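Local coordinates for apical membrane antigen 1 (Babesia divergens, PDB 4APM), which probably acts at the parasite surface in host-cell invasion, as a component of the moving junction, and binds a calcium ion, at residues A[385-390]-A[413-418]; A[337-342]-A[367-372]. All blocks are in the same frame, centred on the assembly; numbering follows the deposited sequence.

Overall arrangement
Contacts 1 and 2 lie about 10 Å apart (centre to centre) in the C-terminal half of the chain, on the same side of its centre and far from the calcium site. Along the sequence they run in series: contact 2 closes before contact 1 opens. Both use one mixed sheet. Contact 1 joins two of its neighbouring strands, 387-389 and 410-416. Contact 2 instead brings the outermost strand 335-339 against strand 367-368, which has other strands between it and that edge. Strand 367-368 borders 387-389, and Glu385 forms a salt bridge with Arg372; on 337-342, Leu390 packs on Ile338, so the two contacts touch directly within the AMA1 ectodomain.

Contact 1. Residues A[385-390]-A[413-418]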
loop_
_atom_site.group_PDB
_atom_site.type_symbol
_atom_site.label_atom_id
_atom_site.label_comp_id
_atom_site.label_asym_id
_atom_site.label_seq_id
_atom_site.Cartn_x
_atom_site.Cartn_y
_atom_site.Cartn_z
ATOM N N GLU A 385 1.659 5.427 -30.684
ATOM C CA GLU A 385 1.648 5.585 -29.234
ATOM C C GLU A 385 0.480 6.445 -28.764
ATOM O O GLU A 385 0.556 7.664 -28.783
ATOM C CB GLU A 385 2.963 6.193 -28.758
ATOM C CG GLU A 385 4.158 5.260 -28.847
ATOM C CD GLU A 385 5.391 5.882 -28.226
ATOM O OE1 GLU A 385 5.289 7.032 -27.755
ATOM O OE2 GLU A 385 6.461 5.236 -28.208
ATOM N N VAL A 386 -0.599 5.794 -28.348
ATOM C CA VAL A 386 -1.725 6.460 -27.720
ATOM C C VAL A 386 -1.326 7.405 -26.576
ATOM O O VAL A 386 -0.589 7.019 -25.655
ATOM C CB VAL A 386 -2.727 5.419 -27.222
ATOM C CG1 VAL A 386 -3.948 6.086 -26.621
ATOM C CG2 VAL A 386 -3.112 4.490 -28.370
ATOM N N THR A 387 -1.780 8.653 -26.667
ATOM C CA THR A 387 -1.660 9.616 -25.572
ATOM C C THR A 387 -3.044 9.922 -25.009
ATOM O O THR A 387 -4.047 9.734 -25.701
ATOM C CB THR A 387 -1.002 10.918 -26.034
ATOM O OG1 THR A 387 -1.508 11.280 -27.325
ATOM C CG2 THR A 387 0.499 10.763 -26.104
ATOM N N THR A 388 -3.111 10.288 -23.725
ATOM C CA THR A 388 -4.367 10.776 -23.131
ATOM C C THR A 388 -4.141 12.093 -22.384
ATOM O O THR A 388 -3.003 12.450 -22.055
ATOM C CB THR A 388 -5.022 9.772 -22.147
ATOM O OG1 THR A 388 -4.230 9.665 -20.959
ATOM C CG2 THR A 388 -5.223 8.395 -22.762
ATOM N N ALA A 389 -5.237 12.793 -22.095
ATOM C CA ALA A 389 -5.190 14.079 -21.393
ATOM C C ALA A 389 -6.598 14.499 -20.977
ATOM O O ALA A 389 -7.574 14.076 -21.581
ATOM C CB ALA A 389 -4.544 15.146 -22.271
ATOM N N LEU A 390 -6.698 15.280 -19.905
ATOM C CA LEU A 390 -7.994 15.758 -19.387
ATOM C C LEU A 390 -8.562 16.948 -20.191
ATOM O O LEU A 390 -9.709 17.336 -19.999
ATOM C CB LEU A 390 -7.828 16.182 -17.931
ATOM C CG LEU A 390 -8.382 15.331 -16.787
ATOM C CD1 LEU A 390 -8.938 14.007 -17.263
ATOM C CD2 LEU A 390 -7.306 15.141 -15.734
ATOM N N TYR A 413 -9.771 12.988 -23.334
ATOM C CA TYR A 413 -9.362 12.888 -24.728
ATOM C C TYR A 413 -8.182 11.957 -24.927
ATOM O O TYR A 413 -7.249 11.935 -24.108
ATOM C CB TYR A 413 -9.011 14.272 -25.270
ATOM C CG TYR A 413 -10.088 15.266 -24.968
ATOM C CD1 TYR A 413 -11.235 15.331 -25.759
ATOM C CD2 TYR A 413 -10.031 16.052 -23.816
ATOM C CE1 TYR A 413 -12.255 16.207 -25.460
ATOM C CE2 TYR A 413 -11.057 16.929 -23.500
ATOM C CZ TYR A 413 -12.163 17.000 -24.332
ATOM O OH TYR A 413 -13.180 17.862 -24.033
ATOM N N TYR A 414 -8.208 11.229 -26.043
ATOM C CA TYR A 414 -7.072 10.432 -26.464
ATOM C C TYR A 414 -6.767 10.536 -27.965
ATOM O O TYR A 414 -7.624 10.918 -28.766
ATOM C CB TYR A 414 -7.224 8.973 -26.012
ATOM C CG TYR A 414 -8.278 8.159 -26.729
ATOM C CD1 TYR A 414 -9.603 8.163 -26.301
ATOM C CD2 TYR A 414 -7.925 7.277 -27.746
ATOM C CE1 TYR A 414 -10.560 7.369 -26.916
ATOM C CE2 TYR A 414 -8.880 6.492 -28.377
ATOM C CZ TYR A 414 -10.190 6.533 -27.951
ATOM O OH TYR A 414 -11.129 5.724 -28.562
ATOM N N CYS A 415 -5.532 10.203 -28.324
ATOM C CA CYS A 415 -5.070 10.290 -29.695
ATOM C C CYS A 415 -4.967 8.926 -30.356
ATOM O O CYS A 415 -4.146 8.096 -29.955
ATOM C CB CYS A 415 -3.717 10.956 -29.746
ATOM S SG CYS A 415 -3.237 11.354 -31.429
ATOM N N SER A 416 -5.764 8.723 -31.398
ATOM C CA SER A 416 -5.907 7.422 -32.026
ATOM C C SER A 416 -5.663 7.511 -33.541
ATOM O O SER A 416 -5.721 8.599 -34.122
ATOM C CB SER A 416 -7.297 6.879 -31.733
ATOM O OG SER A 416 -7.561 5.725 -32.491
ATOM N N GLU A 417 -5.349 6.375 -34.165
ATOM C CA GLU A 417 -5.167 6.303 -35.629
ATOM C C GLU A 417 -6.501 6.100 -36.367
ATOM O O GLU A 417 -6.588 6.335 -37.576
ATOM C CB GLU A 417 -4.219 5.163 -36.012
ATOM C CG GLU A 417 -2.734 5.446 -35.855
ATOM C CD GLU A 417 -1.891 4.178 -35.996
ATOM O OE1 GLU A 417 -2.406 3.066 -35.708
ATOM O OE2 GLU A 417 -0.705 4.290 -36.378
ATOM N N GLU A 418 -7.512 5.612 -35.650
ATOM C CA GLU A 418 -8.846 5.430 -36.212
ATOM C C GLU A 418 -9.574 6.785 -36.300
ATOM O O GLU A 418 -9.359 7.675 -35.471
ATOM C CB GLU A 418 -9.633 4.410 -35.367
ATOM C CG GLU A 418 -11.140 4.368 -35.610
ATOM C CD GLU A 418 -11.545 3.475 -36.778
ATOM O OE1 GLU A 418 -10.840 3.473 -37.812
ATOM O OE2 GLU A 418 -12.590 2.796 -36.676
#
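Thr387 and Ala389 meet Cys415 and Tyr413 through three backbone hydrogen bonds. Tyr413 and Ala389 form a reciprocal pair: Tyr413 N reaches Ala389 O at 3.0 Å with a nearly straight N-H, at 170°, while Ala389 N gives a more bent bond to Tyr413 O, also 3.0 Å. At the other end Cys415 N donates to Thr387 O over 3.1 Å, coming in tilted from the carbonyl plane. The same oxygen takes a CA-H contact from Tyr414 CA at 3.2 Å. Between these bonds Thr388 faces Tyr414 as a non-hydrogen-bonded antiparallel pair, and the backbones of both turn outward, that of Thr388 to Gly367 and that of Tyr414 to His402. This is how the two strands take their places inside a larger mixed sheet. Nearby, Cys415 SG is tied to Cys397 in a disulfide. Both threonine hydroxyls are satisfied outside the two segments: Thr387 OG1 is bonded to Lys396 O, and Thr388 OG1 probably to Ile338 O. Thr387 OG1 also lies 3.3 Å from Cys415 CB, without a polar bond. On the face carrying Thr388 and Tyr414, the methyl CG2 of Thr388 rests 3.9 Å from Tyr414 CB. With CG held between the backbone N and the carbonyl carbon (chi1 71°), the Tyr414 ring leads away from the neighbouring strand and stacks with His402. On the face of Ala389 and Tyr413, the Tyr413 ring presents its edge to Leu390 O, with CE2 at 3.8 Å and the oxygen near the ring plane. Beyond the strand end, Ser416 OG accepts from Glu418 N at 3.2 Å, an ST turn that bends the chain after residue 416.

Contact 2. Residues A[337-342]-A[367-372]; sequences IIDAGS and GYIEPR
Ile337 projects from its strand onto the backbone of Gly367 and Tyr368 and onto the side chain of Ile369. Its CB is still 4.2 Å from Tyr368 O, the first atom of the other segment that it meets. From there the chain forks. CG1 comes down on Tyr368 O at 3.4 Å and also lies 3.8 Å from Gly367 CA, an approach helped by the lack of a side chain on this glycine. At the tip, CD1 stays beside the same carbonyl oxygen, 3.6 Å from Tyr368 O, so that CG1 and CD1 both pack against one atom. The other branch, CG2, stands opposite the backbone N and makes the apolar contact, 3.7 Å from Ile369 CG2. Here the two isoleucine side chains cross at about a right angle. Ile369 turns CG2 to this side because CG1 occupies the space between its own backbone N and carbonyl carbon (chi1 63°); the methyl is then also 4.1 Å from Asp339 OD1. A bound acetate ion, probably from the crystallisation liquor, lies close to the Asp339 side chain. From Asp339 to Ser342 the chain makes a type II turn, closed by Ser342 N to Asp339 O and with Gly341 at its third position, and rounds a corner into a different sheet. Strands 335-339 and 367-368 belong to one mixed sheet but are not neighbours in it: Ile337 and Asp339 pair by backbone with Ile226 and Asp224, and Gly367 with Thr388. Since no hydrogen bond crosses between the two segments, the contact rests on the two CG2 methyls against each other and on CG1 and CD1 of Ile337 against a backbone carbonyl oxygen, and its cohesion is probably mainly van der Waals.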
loop_
_atom_site.group_PDB
_atom_site.type_symbol
_atom_site.label_atom_id
_atom_site.label_comp_id
_atom_site.label_asym_id
_atom_site.label_seq_id
_atom_site.Cartn_x
_atom_site.Cartn_y
_atom_site.Cartn_z
ATOM N N ILE A 337 -1.163 8.934 -15.589
ATOM C CA ILE A 337 -1.786 9.052 -16.895
ATOM C C ILE A 337 -3.265 8.674 -16.722
ATOM O O ILE A 337 -3.569 7.676 -16.058
ATOM C CB ILE A 337 -1.152 8.040 -17.869
ATOM C CG1 ILE A 337 0.308 8.370 -18.117
ATOM C CG2 ILE A 337 -1.956 7.911 -19.158
ATOM C CD1 ILE A 337 1.261 7.522 -17.301
ATOM N N ILE A 338 -4.192 9.464 -17.265
ATOM C CA ILE A 338 -5.583 9.068 -17.136
ATOM C C ILE A 338 -5.931 7.974 -18.147
ATOM O O ILE A 338 -5.414 7.956 -19.273
ATOM C CB ILE A 338 -6.595 10.251 -17.155
ATOM C CG1 ILE A 338 -7.974 9.761 -16.702
ATOM C CG2 ILE A 338 -6.703 10.886 -18.537
ATOM C CD1 ILE A 338 -9.103 10.729 -16.981
ATOM N N ASP A 339 -6.728 7.012 -17.698
ATOM C CA ASP A 339 -7.126 5.885 -18.524
ATOM C C ASP A 339 -8.278 5.141 -17.847
ATOM O O ASP A 339 -8.098 4.571 -16.785
ATOM C CB ASP A 339 -5.939 4.942 -18.760
ATOM C CG ASP A 339 -6.302 3.764 -19.632
ATOM O OD1 ASP A 339 -6.690 3.984 -20.803
ATOM O OD2 ASP A 339 -6.230 2.616 -19.143
ATOM N N ALA A 340 -9.470 5.195 -18.444
ATOM C CA ALA A 340 -10.674 4.604 -17.853
ATOM C C ALA A 340 -10.504 3.128 -17.577
ATOM O O ALA A 340 -10.009 2.394 -18.425
ATOM C CB ALA A 340 -11.876 4.823 -18.770
ATOM N N GLY A 341 -10.966 2.688 -16.407
ATOM C CA GLY A 341 -10.896 1.285 -16.016
ATOM C C GLY A 341 -9.586 0.835 -15.376
ATOM O O GLY A 341 -9.493 -0.285 -14.862
ATOM N N SER A 342 -8.568 1.691 -15.403
ATOM C CA SER A 342 -7.300 1.340 -14.766
ATOM C C SER A 342 -7.200 1.781 -13.296
ATOM O O SER A 342 -7.641 2.889 -12.936
ATOM C CB SER A 342 -6.122 1.899 -15.561
ATOM O OG SER A 342 -4.957 1.915 -14.743
ATOM N N GLY A 367 -0.385 12.328 -21.218
ATOM C CA GLY A 367 0.138 11.024 -20.804
ATOM C C GLY A 367 0.266 10.004 -21.924
ATOM O O GLY A 367 -0.579 9.958 -22.829
ATOM N N TYR A 368 1.318 9.183 -21.870
ATOM C CA TYR A 368 1.368 7.951 -22.665
ATOM C C TYR A 368 0.900 6.768 -21.848
ATOM O O TYR A 368 1.452 6.507 -20.784
ATOM C CB TYR A 368 2.777 7.698 -23.193
ATOM C CG TYR A 368 3.217 8.753 -24.163
ATOM C CD1 TYR A 368 3.506 10.046 -23.724
ATOM C CD2 TYR A 368 3.234 8.500 -25.536
ATOM C CE1 TYR A 368 3.856 11.045 -24.617
ATOM C CE2 TYR A 368 3.602 9.484 -26.436
ATOM C CZ TYR A 368 3.911 10.758 -25.970
ATOM O OH TYR A 368 4.258 11.751 -26.859
ATOM N N ILE A 369 -0.137 6.074 -22.324
ATOM C CA ILE A 369 -0.657 4.900 -21.617
ATOM C C ILE A 369 0.290 3.680 -21.630
ATOM O O ILE A 369 0.316 2.903 -20.671
ATOM C CB ILE A 369 -2.062 4.475 -22.109
ATOM C CG1 ILE A 369 -2.038 4.052 -23.576
ATOM C CG2 ILE A 369 -3.095 5.563 -21.841
ATOM C CD1 ILE A 369 -3.287 3.320 -24.015
ATOM N N GLU A 370 1.034 3.498 -22.723
ATOM C CA GLU A 370 1.930 2.344 -22.869
ATOM C C GLU A 370 3.338 2.719 -22.444
ATOM O O GLU A 370 3.841 3.778 -22.809
ATOM C CB GLU A 370 1.970 1.841 -24.322
ATOM C CG GLU A 370 0.858 0.888 -24.726
ATOM C CD GLU A 370 0.980 -0.474 -24.068
ATOM O OE1 GLU A 370 2.044 -1.122 -24.209
ATOM O OE2 GLU A 370 0.004 -0.902 -23.411
ATOM N N PRO A 371 3.997 1.824 -21.697
ATOM C CA PRO A 371 5.417 1.934 -21.383
ATOM C C PRO A 371 6.299 2.056 -22.619
ATOM O O PRO A 371 5.845 1.852 -23.739
ATOM C CB PRO A 371 5.711 0.610 -20.683
ATOM C CG PRO A 371 4.415 0.226 -20.055
ATOM C CD PRO A 371 3.375 0.661 -21.043
ATOM N N ARG A 372 7.577 2.322 -22.412
ATOM C CA ARG A 372 8.560 2.109 -23.468
ATOM C C ARG A 372 9.761 1.304 -22.940
ATOM O O ARG A 372 10.819 1.873 -22.647
ATOM C CB ARG A 372 9.005 3.452 -24.060
ATOM C CG ARG A 372 8.038 4.595 -23.809
ATOM C CD ARG A 372 7.855 5.434 -25.061
ATOM N NE ARG A 372 7.890 6.861 -24.770
ATOM C CZ ARG A 372 7.723 7.811 -25.683
ATOM N NH1 ARG A 372 7.517 7.481 -26.949
ATOM N NH2 ARG A 372 7.771 9.091 -25.332
#